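PDB 3K9T: putative polysaccharide biosynthesis protein with aminopeptidase-like domain from Clostridium acetobutylicum, which binds one zinc ion per subunit and may take part in making modified polysaccharides, with no peptidase activity expected despite its aminopeptidase-like domain. Local coordinates for residues E179-Y187 and N244-T252; R264-I272 and S303-G312. One frame throughout, in Å; residues are numbered along the deposited sequence.

Contact 1 of 2, residues E179-Y187 and N244-T252; sequences EEEILLTTY and NIKMGLVAT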
# COMPACT_ATOMS: atom_id res chain seq x y z
N GLU A 179 -30.05 -3.85 20.41
CA GLU A 179 -30.76 -4.20 19.18
C GLU A 179 -29.83 -4.40 18.00
O GLU A 179 -30.23 -4.97 16.99
CB GLU A 179 -31.74 -3.09 18.77
CG GLU A 179 -32.98 -3.00 19.63
CD GLU A 179 -34.01 -1.96 19.14
OE1 GLU A 179 -34.37 -1.97 17.93
OE2 GLU A 179 -34.47 -1.15 20.00
N GLU A 180 -28.60 -3.90 18.08
CA GLU A 180 -27.67 -4.10 16.99
C GLU A 180 -27.51 -5.59 16.84
O GLU A 180 -27.42 -6.32 17.82
CB GLU A 180 -26.36 -3.42 17.23
CG GLU A 180 -26.45 -1.94 17.01
CD GLU A 180 -25.45 -1.19 17.82
OE1 GLU A 180 -24.23 -1.30 17.51
OE2 GLU A 180 -25.91 -0.51 18.77
N GLU A 181 -27.46 -6.02 15.60
CA GLU A 181 -27.71 -7.38 15.29
C GLU A 181 -26.60 -7.98 14.45
O GLU A 181 -26.07 -7.31 13.55
CB GLU A 181 -29.02 -7.40 14.53
CG GLU A 181 -29.66 -8.71 14.40
CD GLU A 181 -31.00 -8.61 13.70
OE1 GLU A 181 -31.90 -7.89 14.20
OE2 GLU A 181 -31.15 -9.28 12.67
N ILE A 182 -26.24 -9.21 14.77
CA ILE A 182 -25.31 -9.98 13.96
C ILE A 182 -26.21 -11.05 13.27
O ILE A 182 -27.02 -11.70 13.95
CB ILE A 182 -24.22 -10.66 14.83
CG1 ILE A 182 -23.49 -9.62 15.70
CG2 ILE A 182 -23.31 -11.54 13.98
CD1 ILE A 182 -22.73 -8.50 14.99
N LEU A 183 -26.09 -11.17 11.93
CA LEU A 183 -26.90 -12.07 11.10
C LEU A 183 -26.07 -13.26 10.62
O LEU A 183 -24.99 -13.08 10.05
CB LEU A 183 -27.45 -11.30 9.89
CG LEU A 183 -28.38 -12.02 8.87
CD1 LEU A 183 -29.80 -12.44 9.44
CD2 LEU A 183 -28.50 -11.19 7.59
N LEU A 184 -26.56 -14.47 10.85
CA LEU A 184 -25.86 -15.66 10.41
C LEU A 184 -26.87 -16.43 9.59
O LEU A 184 -27.89 -16.83 10.11
CB LEU A 184 -25.39 -16.48 11.62
CG LEU A 184 -24.37 -15.72 12.47
CD1 LEU A 184 -24.15 -16.42 13.76
CD2 LEU A 184 -23.06 -15.61 11.73
N THR A 185 -26.58 -16.62 8.30
CA THR A 185 -27.54 -17.23 7.41
C THR A 185 -26.97 -18.50 6.81
O THR A 185 -25.76 -18.66 6.69
CB THR A 185 -27.93 -16.26 6.27
OG1 THR A 185 -26.96 -16.31 5.20
CG2 THR A 185 -28.05 -14.84 6.79
N THR A 186 -27.85 -19.41 6.42
CA THR A 186 -27.42 -20.57 5.67
C THR A 186 -28.58 -21.04 4.78
O THR A 186 -29.75 -20.70 5.06
CB THR A 186 -26.89 -21.68 6.59
OG1 THR A 186 -26.15 -22.63 5.82
CG2 THR A 186 -28.05 -22.37 7.37
N TYR A 187 -28.29 -21.81 3.73
CA TYR A 187 -29.32 -22.18 2.77
C TYR A 187 -29.76 -23.66 2.83
O TYR A 187 -28.95 -24.58 2.96
CB TYR A 187 -28.96 -21.69 1.35
CG TYR A 187 -27.62 -22.14 0.84
CD1 TYR A 187 -27.49 -23.36 0.23
CD2 TYR A 187 -26.48 -21.34 0.96
CE1 TYR A 187 -26.31 -23.80 -0.23
CE2 TYR A 187 -25.27 -21.78 0.47
CZ TYR A 187 -25.18 -23.02 -0.11
OH TYR A 187 -23.98 -23.54 -0.59
N ASN A 244 -30.53 -2.28 11.80
CA ASN A 244 -29.84 -2.82 12.96
C ASN A 244 -28.78 -3.86 12.64
O ASN A 244 -28.03 -4.22 13.53
CB ASN A 244 -30.82 -3.51 13.90
CG ASN A 244 -31.87 -2.56 14.47
OD1 ASN A 244 -31.61 -1.38 14.69
ND2 ASN A 244 -33.06 -3.09 14.74
N ILE A 245 -28.74 -4.42 11.43
CA ILE A 245 -27.77 -5.49 11.15
C ILE A 245 -26.37 -4.90 10.95
O ILE A 245 -26.06 -4.27 9.94
CB ILE A 245 -28.22 -6.33 9.96
CG1 ILE A 245 -29.58 -6.96 10.30
CG2 ILE A 245 -27.16 -7.38 9.64
CD1 ILE A 245 -30.36 -7.43 9.07
N LYS A 246 -25.53 -5.09 11.95
CA LYS A 246 -24.22 -4.45 12.00
C LYS A 246 -23.27 -5.24 11.13
O LYS A 246 -22.42 -4.68 10.49
CB LYS A 246 -23.70 -4.39 13.45
CG LYS A 246 -22.84 -3.16 13.83
CD LYS A 246 -21.70 -3.48 14.90
CE LYS A 246 -21.44 -2.43 16.04
NZ LYS A 246 -21.56 -0.97 15.72
N MSE A 247 -23.43 -6.55 11.11
CA MSE A 247 -22.55 -7.44 10.38
C MSE A 247 -23.21 -8.82 10.19
O MSE A 247 -24.23 -9.13 10.78
CB MSE A 247 -21.18 -7.52 11.06
CG MSE A 247 -21.12 -7.96 12.52
SE MSE A 247 -19.33 -7.68 13.26
CE MSE A 247 -19.59 -6.27 14.56
N GLY A 248 -22.65 -9.62 9.31
CA GLY A 248 -23.22 -10.93 9.06
C GLY A 248 -22.27 -11.88 8.37
O GLY A 248 -21.29 -11.46 7.80
N LEU A 249 -22.58 -13.17 8.45
CA LEU A 249 -21.81 -14.21 7.80
C LEU A 249 -22.74 -15.24 7.17
O LEU A 249 -23.70 -15.63 7.80
CB LEU A 249 -20.89 -14.92 8.83
CG LEU A 249 -19.63 -14.23 9.35
CD1 LEU A 249 -19.03 -15.03 10.48
CD2 LEU A 249 -18.63 -14.03 8.22
N VAL A 250 -22.46 -15.67 5.94
CA VAL A 250 -23.19 -16.76 5.31
C VAL A 250 -22.32 -18.04 5.51
O VAL A 250 -21.15 -18.11 5.11
CB VAL A 250 -23.43 -16.50 3.82
CG1 VAL A 250 -24.03 -17.74 3.17
CG2 VAL A 250 -24.29 -15.23 3.56
N ALA A 251 -22.90 -19.06 6.13
CA ALA A 251 -22.19 -20.28 6.42
C ALA A 251 -22.54 -21.35 5.39
O ALA A 251 -23.70 -21.73 5.23
CB ALA A 251 -22.50 -20.78 7.82
N THR A 252 -21.53 -21.84 4.70
CA THR A 252 -21.69 -22.94 3.79
C THR A 252 -20.35 -23.63 3.66
O THR A 252 -19.33 -23.05 4.01
CB THR A 252 -22.19 -22.46 2.42
OG1 THR A 252 -22.26 -23.57 1.56
CG2 THR A 252 -21.27 -21.40 1.82
O HOH W 1 -33.21 -5.69 13.30

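Contact 2 of 2, residues R264-I272 and S303-G312; sequences RTKFGDAEI and SSPGINLSVG. Unlike the reference sequence in segment 303-312: Ser-310 (reference Pro).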
# COMPACT_ATOMS: atom_id res chain seq x y z
N ARG A 264 -14.56 -11.88 1.93
CA ARG A 264 -14.89 -10.61 2.52
C ARG A 264 -16.21 -10.01 2.07
O ARG A 264 -16.73 -10.31 1.00
CB ARG A 264 -13.81 -9.62 2.16
CG ARG A 264 -12.51 -9.93 2.77
CD ARG A 264 -11.57 -8.96 2.25
NE ARG A 264 -10.36 -8.96 3.03
CZ ARG A 264 -9.16 -8.75 2.52
NH1 ARG A 264 -8.99 -8.57 1.21
NH2 ARG A 264 -8.11 -8.75 3.31
N THR A 265 -16.69 -9.10 2.90
CA THR A 265 -17.79 -8.23 2.53
C THR A 265 -17.38 -7.39 1.34
O THR A 265 -16.19 -7.23 1.06
CB THR A 265 -18.14 -7.25 3.69
OG1 THR A 265 -17.13 -6.22 3.82
CG2 THR A 265 -18.31 -8.02 4.98
N LYS A 266 -18.37 -6.79 0.68
CA LYS A 266 -18.11 -5.94 -0.47
C LYS A 266 -17.20 -4.77 -0.08
O LYS A 266 -16.49 -4.26 -0.92
CB LYS A 266 -19.41 -5.44 -1.14
CG LYS A 266 -20.13 -4.30 -0.37
CD LYS A 266 -21.40 -3.75 -1.07
CE LYS A 266 -21.23 -2.42 -1.90
NZ LYS A 266 -22.42 -2.29 -2.88
N PHE A 267 -17.22 -4.35 1.18
CA PHE A 267 -16.40 -3.22 1.64
C PHE A 267 -14.95 -3.62 1.91
O PHE A 267 -14.09 -2.76 2.04
CB PHE A 267 -16.95 -2.58 2.91
CG PHE A 267 -18.40 -2.29 2.86
CD1 PHE A 267 -18.87 -1.20 2.13
CD2 PHE A 267 -19.30 -3.09 3.55
CE1 PHE A 267 -20.23 -0.92 2.08
CE2 PHE A 267 -20.68 -2.82 3.50
CZ PHE A 267 -21.14 -1.73 2.76
N GLY A 268 -14.69 -4.91 2.05
CA GLY A 268 -13.31 -5.38 2.28
C GLY A 268 -12.68 -5.14 3.63
O GLY A 268 -11.95 -5.96 4.11
N ASP A 269 -12.97 -4.00 4.27
CA ASP A 269 -12.37 -3.72 5.57
C ASP A 269 -13.40 -3.39 6.66
O ASP A 269 -13.07 -2.67 7.61
CB ASP A 269 -11.32 -2.60 5.43
CG ASP A 269 -11.91 -1.31 4.92
OD1 ASP A 269 -13.12 -1.27 4.52
OD2 ASP A 269 -11.13 -0.32 4.92
N ALA A 270 -14.63 -3.90 6.52
CA ALA A 270 -15.69 -3.69 7.54
C ALA A 270 -15.26 -4.39 8.82
O ALA A 270 -14.34 -5.19 8.82
CB ALA A 270 -17.03 -4.25 7.08
N GLU A 271 -15.94 -4.08 9.92
CA GLU A 271 -15.56 -4.67 11.19
C GLU A 271 -15.50 -6.20 11.16
O GLU A 271 -14.51 -6.80 11.63
CB GLU A 271 -16.44 -4.19 12.31
CG GLU A 271 -15.84 -4.57 13.66
CD GLU A 271 -16.69 -4.17 14.84
OE1 GLU A 271 -17.55 -3.27 14.68
OE2 GLU A 271 -16.44 -4.77 15.93
N ILE A 272 -16.51 -6.81 10.54
CA ILE A 272 -16.55 -8.28 10.45
C ILE A 272 -15.33 -8.82 9.67
O ILE A 272 -14.77 -9.82 10.05
CB ILE A 272 -17.92 -8.81 9.88
CG1 ILE A 272 -18.01 -10.33 9.98
CG2 ILE A 272 -18.13 -8.36 8.44
CD1 ILE A 272 -17.80 -10.87 11.38
N SER A 303 -25.42 -7.88 -0.20
CA SER A 303 -24.48 -6.88 -0.68
C SER A 303 -24.95 -6.12 -1.91
O SER A 303 -24.16 -5.35 -2.45
CB SER A 303 -23.16 -7.56 -0.99
OG SER A 303 -22.66 -8.17 0.19
N SER A 304 -26.19 -6.36 -2.38
CA SER A 304 -26.83 -5.55 -3.42
C SER A 304 -26.72 -4.11 -2.98
O SER A 304 -26.67 -3.84 -1.77
CB SER A 304 -28.34 -5.75 -3.52
OG SER A 304 -28.78 -6.95 -2.99
N PRO A 305 -26.77 -3.18 -3.93
CA PRO A 305 -26.54 -1.78 -3.55
C PRO A 305 -27.67 -1.18 -2.75
O PRO A 305 -27.47 -0.21 -2.03
CB PRO A 305 -26.35 -1.06 -4.89
CG PRO A 305 -26.59 -2.06 -5.95
CD PRO A 305 -26.72 -3.41 -5.37
N GLY A 306 -28.85 -1.75 -2.91
CA GLY A 306 -30.03 -1.29 -2.21
C GLY A 306 -30.19 -1.90 -0.83
O GLY A 306 -31.06 -1.50 -0.11
N ILE A 307 -29.35 -2.87 -0.47
CA ILE A 307 -29.41 -3.55 0.84
C ILE A 307 -28.15 -3.14 1.59
O ILE A 307 -28.23 -2.52 2.64
CB ILE A 307 -29.51 -5.10 0.68
CG1 ILE A 307 -30.77 -5.46 -0.14
CG2 ILE A 307 -29.48 -5.79 2.03
CD1 ILE A 307 -32.09 -5.01 0.43
N ASN A 308 -26.99 -3.54 1.04
CA ASN A 308 -25.71 -2.93 1.36
C ASN A 308 -25.25 -3.12 2.79
O ASN A 308 -24.65 -2.22 3.41
CB ASN A 308 -25.75 -1.44 0.99
CG ASN A 308 -24.37 -0.86 0.74
OD1 ASN A 308 -23.55 -1.42 0.02
ND2 ASN A 308 -24.10 0.27 1.35
N LEU A 309 -25.46 -4.36 3.26
CA LEU A 309 -25.02 -4.77 4.59
C LEU A 309 -23.61 -5.37 4.51
O LEU A 309 -23.15 -5.67 3.42
CB LEU A 309 -25.96 -5.83 5.15
CG LEU A 309 -27.44 -5.51 5.20
CD1 LEU A 309 -28.22 -6.83 5.47
CD2 LEU A 309 -27.69 -4.43 6.26
N SER A 310 -22.94 -5.52 5.66
CA SER A 310 -21.61 -6.10 5.70
C SER A 310 -21.71 -7.57 6.02
O SER A 310 -21.71 -7.97 7.17
CB SER A 310 -20.72 -5.42 6.75
OG SER A 310 -20.93 -4.04 6.67
N VAL A 311 -21.80 -8.37 4.98
CA VAL A 311 -21.90 -9.81 5.14
C VAL A 311 -20.76 -10.51 4.37
O VAL A 311 -20.59 -10.33 3.15
CB VAL A 311 -23.30 -10.31 4.67
CG1 VAL A 311 -23.40 -11.84 4.74
CG2 VAL A 311 -24.36 -9.64 5.47
N GLY A 312 -19.97 -11.28 5.10
CA GLY A 312 -18.97 -12.15 4.47
C GLY A 312 -19.39 -13.61 4.55
O GLY A 312 -20.54 -13.90 4.83
O HOH W 2 -19.15 -11.72 1.03
O HOH W 3 -20.95 -7.33 2.05

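Contact 1 of 2, residues E179-Y187 and N244-T252
Glu-181 and Ile-245 open a parallel strand pair whose axes run 16° apart and 4.6 Å from each other at closest approach. The register slips by one residue between Glu-181 and Ile-182, a beta bulge: Glu-181 O takes Lys-246 N at 2.8 Å, after which Leu-183 N reaches Met-247 O and Leu-249 N reaches Leu-183 O. The Glu-181 side chain runs out extended, CG anti to the backbone N (chi1 -165°). Its CB lies 3.5 Å from Asn-244 O, CD passes CG1 of Ile-245, and OE2 comes within 3.7 Å of that same CG1 while forming a salt bridge with Arg-221. The other oxygen, OE1, accepts from a water that also takes a bond from Asn-244 ND2. The buried carboxylate is therefore held at both oxygens. Toward the C-terminal ends, Thr-186 OG1 donates to Ala-251 O at 2.7 Å. Beyond it Tyr-187 OH lies 2.8 Å from Thr-252 OG1, close enough for a hydrogen bond whose proton is not settled, and is hydrogen-bonded to OD1 of Asp-196, a zinc ligand. Tyr-187 is thus a second-shell residue, consistent with positioning Asp-196, with Thr-252 beside its hydroxyl.

Contact 2 of 2, residues R264-I272 and S303-G312
Thr-265 comes up against Gly-312, their CA atoms 4.5 Å apart, where a type I turn from Thr-265 to Gly-268 meets the start of strand 311-315. Two waters bridge the backbones. One donates to both Arg-264 O and Val-311 O. The other has four partners: it accepts from Lys-266 N and Val-311 N and donates to Leu-309 O and to Ser-303 OG, which is also hydrogen-bonded to Glu-299 O, so this bound molecule ties the turn to both limbs of the loop. Thr-265 sets its CG2 against the backbone at the start of the strand, 3.5 Å from Val-311 N. Its OG1, between the backbone N and the carbonyl carbon (chi1 73°), faces back into the turn, accepts weakly from Phe-267 N and Gly-268 N, and has Asp-273 as its stronger partner. Lys-266 crosses Asn-308 at about a right angle; its CE lies 3.2 Å from Asn-308 OD1 and its CD 3.5 Å from Ser-303 O. The CG of the same lysine sits 3.9 Å above the plane of the Phe-267 ring, over its centre. That ring turns an edge to the loop, with CZ 3.6 Å from Asn-308 O near the ring plane, and its plane stands 68° from the Asn-308 amide. Ser-310, where the reference sequence has proline, packs its CB 3.9 Å from Ala-270 CB, while its OG approaches Phe-267 CE2. Ala-270 is the N-cap residue of helix 271-282, and Ile-272, in the first turn of that helix, leans on Met-247 and Leu-249 of strand 245-250. Behind the loop, Leu-309 and Val-311 pack on Phe-302 of helix 299-302, and Pro-305 and Ile-307 touch Asn-397 and Cys-366 of a neighbouring subunit.

In the fold
Contacts 1 and 2 follow one another along the chain, the first closing before the second opens, and their centres lie 11 Å apart. They meet in the mixed sheet of the aminopeptidase-like region, where strand 245-250 of contact 1 has strand 181-187 on one side and strand 311-315 of contact 2 on the other. Probable hydrogen bonds join Val-250 N to Gly-312 O (2.8 Å) and Gly-248 O to Gly-312 N (3.0 Å), and Met-247 packs on Glu-271. Contact 1 runs through the sheet interior to the zinc site; away from that site, the loop of contact 2 that leads into strand 311-315 reaches a neighbouring subunit of the trimer.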